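PDB 1L1E: mycolic acid synthase from Mycobacterium tuberculosis, which probably converts a double bond at the proximal position of alpha-mycolic acids into a cyclopropane ring, taking the methylene carbon from S-adenosyl-L-methionine. Local coordinates for residues A[16-20]-A[21-25]; A[252-255]-A[256-260]. One frame throughout, in Å; residues are numbered along the deposited sequence.

How the interactions relate
From the N terminus, interaction 1 comes first: 16-20 runs as a loop into the short helix 20-23, and S19 caps its start. Interaction 2 lies more than 220 residues later, at the turn where helix 247-253 gives way to helix 256-274, with S255 as the cap. Each is a local contact within one continuous stretch, so the two follow in series and neither nests within nor crosses the other. In space they meet: the L18 methyls and the F22 ring pack on Q254 and V258, bringing L18 CD1 to 3.3 Å from Q254 CD and placing the N-terminal turn against the junction of the two late helices.

Interaction 1 of 2, residues A[16-20]-A[21-25]; sequences YDLSD and DFFRL
L18 and F22 make the main apolar contact: the leucine lies obliquely across the phenyl group, and its CD2 methyl approaches F22 CD2 to 3.2 Å, unusually short for two carbons. With CG anti to the backbone N (chi1 -171°), the isobutyl group of L18 lies beside its own carbonyl carbon, where CG and both methyls can reach this ring. The CB of L18 serves the second phenylalanine, 3.8 Å from F23 CE1, while the L18 carbonyl oxygen comes to the edge of the F23 ring. F22 and F23 are both buried. Outside the turn, L18 and F22 rest on Q254 and V258, and the F23 ring meets that of W75.

The polar contacts are those of a helix start. S19 is the N-cap of helix 20-23, and its OG accepts a rather long bond of 3.3 Å from D21 N. Its carbonyl oxygen takes F22 N at 3.0 Å, the donor standing well above the carbonyl plane. One residue on, R24 N reaches D20 O at 2.9 Å in a straighter bond of 160°.

Among the charged side chains, D20 carries its carboxylate past the aliphatic part of R24, OD2 lying 3.9 Å from R24 CD. The arginine chain bends at chi3 (60°), and its NE stays 5.2 Å from D20 OD2, so any attraction is electrostatic at a distance. D20 OD2 instead accepts a hydrogen bond from Q31 NE2, and the aspartate side chain lies close to W75 and N98, both probable S-adenosylmethionine-binding residues.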
# COMPACT_ATOMS: atom_id res chain seq x y z
N TYR A 16 0.58 -8.46 -20.79
CA TYR A 16 1.01 -7.16 -20.18
C TYR A 16 0.31 -6.88 -18.86
O TYR A 16 -0.49 -7.68 -18.37
CB TYR A 16 0.72 -6.00 -21.13
CG TYR A 16 1.35 -6.14 -22.50
CD1 TYR A 16 0.85 -7.07 -23.41
CD2 TYR A 16 2.45 -5.38 -22.86
CE1 TYR A 16 1.45 -7.23 -24.66
CE2 TYR A 16 3.06 -5.53 -24.10
CZ TYR A 16 2.55 -6.46 -25.00
OH TYR A 16 3.14 -6.62 -26.23
N ASP A 17 0.63 -5.73 -18.29
CA ASP A 17 0.05 -5.30 -17.04
C ASP A 17 -1.19 -4.50 -17.41
O ASP A 17 -1.25 -3.93 -18.49
CB ASP A 17 1.03 -4.43 -16.27
CG ASP A 17 0.72 -4.36 -14.80
OD1 ASP A 17 -0.46 -4.13 -14.45
OD2 ASP A 17 1.67 -4.53 -14.00
N LEU A 18 -2.18 -4.46 -16.52
CA LEU A 18 -3.40 -3.72 -16.80
C LEU A 18 -3.09 -2.25 -17.13
O LEU A 18 -2.36 -1.58 -16.40
CB LEU A 18 -4.35 -3.81 -15.61
CG LEU A 18 -5.77 -3.28 -15.81
CD1 LEU A 18 -6.35 -3.81 -17.12
CD2 LEU A 18 -6.63 -3.71 -14.62
N SER A 19 -3.63 -1.78 -18.25
CA SER A 19 -3.44 -0.40 -18.73
C SER A 19 -3.73 0.66 -17.66
O SER A 19 -4.70 0.55 -16.91
CB SER A 19 -4.32 -0.15 -19.95
OG SER A 19 -4.39 1.23 -20.28
N ASP A 20 -2.92 1.71 -17.62
CA ASP A 20 -3.11 2.76 -16.63
C ASP A 20 -4.37 3.57 -16.85
O ASP A 20 -4.91 4.15 -15.92
CB ASP A 20 -1.91 3.71 -16.59
CG ASP A 20 -2.01 4.71 -15.45
OD1 ASP A 20 -2.32 4.29 -14.32
OD2 ASP A 20 -1.77 5.91 -15.68
N ASP A 21 -4.83 3.61 -18.09
CA ASP A 21 -6.03 4.37 -18.39
C ASP A 21 -7.21 3.64 -17.75
O ASP A 21 -8.29 4.22 -17.60
CB ASP A 21 -6.21 4.50 -19.90
CG ASP A 21 -6.51 5.94 -20.32
OD1 ASP A 21 -5.76 6.85 -19.90
OD2 ASP A 21 -7.49 6.14 -21.08
N PHE A 22 -7.00 2.38 -17.38
CA PHE A 22 -8.03 1.60 -16.73
C PHE A 22 -8.08 2.03 -15.27
O PHE A 22 -9.15 2.32 -14.73
CB PHE A 22 -7.72 0.10 -16.80
CG PHE A 22 -8.83 -0.77 -16.27
CD1 PHE A 22 -9.96 -1.02 -17.05
CD2 PHE A 22 -8.76 -1.29 -14.99
CE1 PHE A 22 -11.01 -1.78 -16.55
CE2 PHE A 22 -9.80 -2.06 -14.48
CZ PHE A 22 -10.93 -2.30 -15.26
N PHE A 23 -6.91 2.09 -14.64
CA PHE A 23 -6.84 2.50 -13.24
C PHE A 23 -7.34 3.93 -13.05
O PHE A 23 -8.01 4.24 -12.07
CB PHE A 23 -5.41 2.41 -12.71
CG PHE A 23 -4.92 1.01 -12.53
CD1 PHE A 23 -4.03 0.45 -13.45
CD2 PHE A 23 -5.35 0.24 -11.46
CE1 PHE A 23 -3.58 -0.85 -13.29
CE2 PHE A 23 -4.91 -1.07 -11.29
CZ PHE A 23 -4.02 -1.62 -12.21
N ARG A 24 -7.02 4.80 -13.99
CA ARG A 24 -7.46 6.18 -13.87
C ARG A 24 -8.99 6.31 -13.87
O ARG A 24 -9.53 7.37 -13.55
CB ARG A 24 -6.84 7.03 -14.98
CG ARG A 24 -5.36 7.29 -14.79
CD ARG A 24 -4.84 8.28 -15.84
NE ARG A 24 -5.54 9.56 -15.73
CZ ARG A 24 -5.52 10.51 -16.66
NH1 ARG A 24 -4.82 10.33 -17.77
NH2 ARG A 24 -6.19 11.64 -16.47
N LEU A 25 -9.68 5.21 -14.20
CA LEU A 25 -11.13 5.23 -14.20
C LEU A 25 -11.74 5.11 -12.80
O LEU A 25 -12.93 5.37 -12.62
CB LEU A 25 -11.69 4.11 -15.09
CG LEU A 25 -11.49 4.30 -16.60
CD1 LEU A 25 -12.11 3.13 -17.34
CD2 LEU A 25 -12.11 5.62 -17.05

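Interaction 2 of 2, residues A[252-255]-A[256-260]; sequences AIQS and QTVYD
The chain leaves helix 247-253 at Q254, the first residue with non-helical backbone angles, passes through the extended S255 and at once enters helix 256-274, making a tight junction between two consecutive helices, with S255 as the N-cap of the second. The S255 carbonyl oxygen receives Y259 N at 3.0 Å, a nearly straight bond of 167° that opens the regular helical pattern.

The serine side chain supplies the capping bond. Its OG sits between its own backbone N and carbonyl carbon (chi1 75°), which turns it over the first turn to accept from V258 N at 3.2 Å. The V258 CG2 methyl and T257 CB each lie 3.5 Å from the same oxygen. Q254 adds an apolar touch, its CB 4.0 Å from V258 CB, and both side chains continue onto L18 and F22 of the N-terminal turn. Y259 is buried and packs on A250 and I251 of the preceding helix and on L243 of helix 229-245. At the start of the helix, Q256 bends at chi2 and its NE2 reaches one turn ahead to D260 OD1 in a short but bent bond of 2.6 Å, approaching from the syn side and somewhat out of the carboxylate plane.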
# COMPACT_ATOMS: atom_id res chain seq x y z
N ALA A 252 -14.59 -0.71 -22.91
CA ALA A 252 -14.06 -0.36 -24.23
C ALA A 252 -12.54 -0.47 -24.29
O ALA A 252 -11.98 -0.91 -25.30
CB ALA A 252 -14.50 1.05 -24.60
N ILE A 253 -11.87 -0.07 -23.21
CA ILE A 253 -10.42 -0.09 -23.13
C ILE A 253 -9.86 -1.48 -22.79
O ILE A 253 -8.77 -1.83 -23.22
CB ILE A 253 -9.94 0.93 -22.07
CG1 ILE A 253 -10.33 2.34 -22.52
CG2 ILE A 253 -8.44 0.82 -21.86
CD1 ILE A 253 -9.98 3.41 -21.52
N GLN A 254 -10.62 -2.25 -22.02
CA GLN A 254 -10.21 -3.60 -21.65
C GLN A 254 -11.28 -4.62 -22.07
O GLN A 254 -11.29 -5.09 -23.21
CB GLN A 254 -9.96 -3.69 -20.14
CG GLN A 254 -8.72 -2.96 -19.67
CD GLN A 254 -7.44 -3.52 -20.27
OE1 GLN A 254 -7.25 -4.73 -20.34
NE2 GLN A 254 -6.54 -2.63 -20.69
N SER A 255 -12.19 -4.94 -21.15
CA SER A 255 -13.26 -5.90 -21.45
C SER A 255 -14.22 -6.06 -20.27
O SER A 255 -13.93 -5.63 -19.15
CB SER A 255 -12.69 -7.27 -21.79
OG SER A 255 -12.23 -7.93 -20.62
N GLN A 256 -15.35 -6.70 -20.55
CA GLN A 256 -16.36 -6.96 -19.54
C GLN A 256 -15.75 -7.88 -18.48
O GLN A 256 -16.03 -7.75 -17.29
CB GLN A 256 -17.58 -7.63 -20.18
CG GLN A 256 -18.68 -8.06 -19.20
CD GLN A 256 -19.58 -6.91 -18.76
OE1 GLN A 256 -20.29 -6.32 -19.57
NE2 GLN A 256 -19.56 -6.60 -17.47
N THR A 257 -14.90 -8.80 -18.93
CA THR A 257 -14.26 -9.75 -18.03
C THR A 257 -13.41 -9.04 -16.99
O THR A 257 -13.48 -9.36 -15.80
CB THR A 257 -13.38 -10.75 -18.80
OG1 THR A 257 -14.20 -11.59 -19.62
CG2 THR A 257 -12.59 -11.62 -17.83
N VAL A 258 -12.60 -8.09 -17.43
CA VAL A 258 -11.74 -7.35 -16.52
C VAL A 258 -12.61 -6.49 -15.59
O VAL A 258 -12.38 -6.44 -14.39
CB VAL A 258 -10.75 -6.43 -17.28
CG1 VAL A 258 -9.94 -5.61 -16.30
CG2 VAL A 258 -9.85 -7.28 -18.16
N TYR A 259 -13.60 -5.83 -16.17
CA TYR A 259 -14.50 -4.98 -15.41
C TYR A 259 -15.16 -5.77 -14.28
O TYR A 259 -15.04 -5.42 -13.11
CB TYR A 259 -15.57 -4.40 -16.33
CG TYR A 259 -16.64 -3.61 -15.61
CD1 TYR A 259 -16.38 -2.33 -15.12
CD2 TYR A 259 -17.91 -4.16 -15.40
CE1 TYR A 259 -17.36 -1.62 -14.44
CE2 TYR A 259 -18.89 -3.45 -14.72
CZ TYR A 259 -18.61 -2.18 -14.24
OH TYR A 259 -19.58 -1.48 -13.57
N ASP A 260 -15.87 -6.84 -14.64
CA ASP A 260 -16.54 -7.67 -13.64
C ASP A 260 -15.52 -8.19 -12.63
O ASP A 260 -15.82 -8.31 -11.45
CB ASP A 260 -17.26 -8.84 -14.31
CG ASP A 260 -18.31 -8.39 -15.31
OD1 ASP A 260 -19.03 -7.42 -15.02
OD2 ASP A 260 -18.43 -9.02 -16.38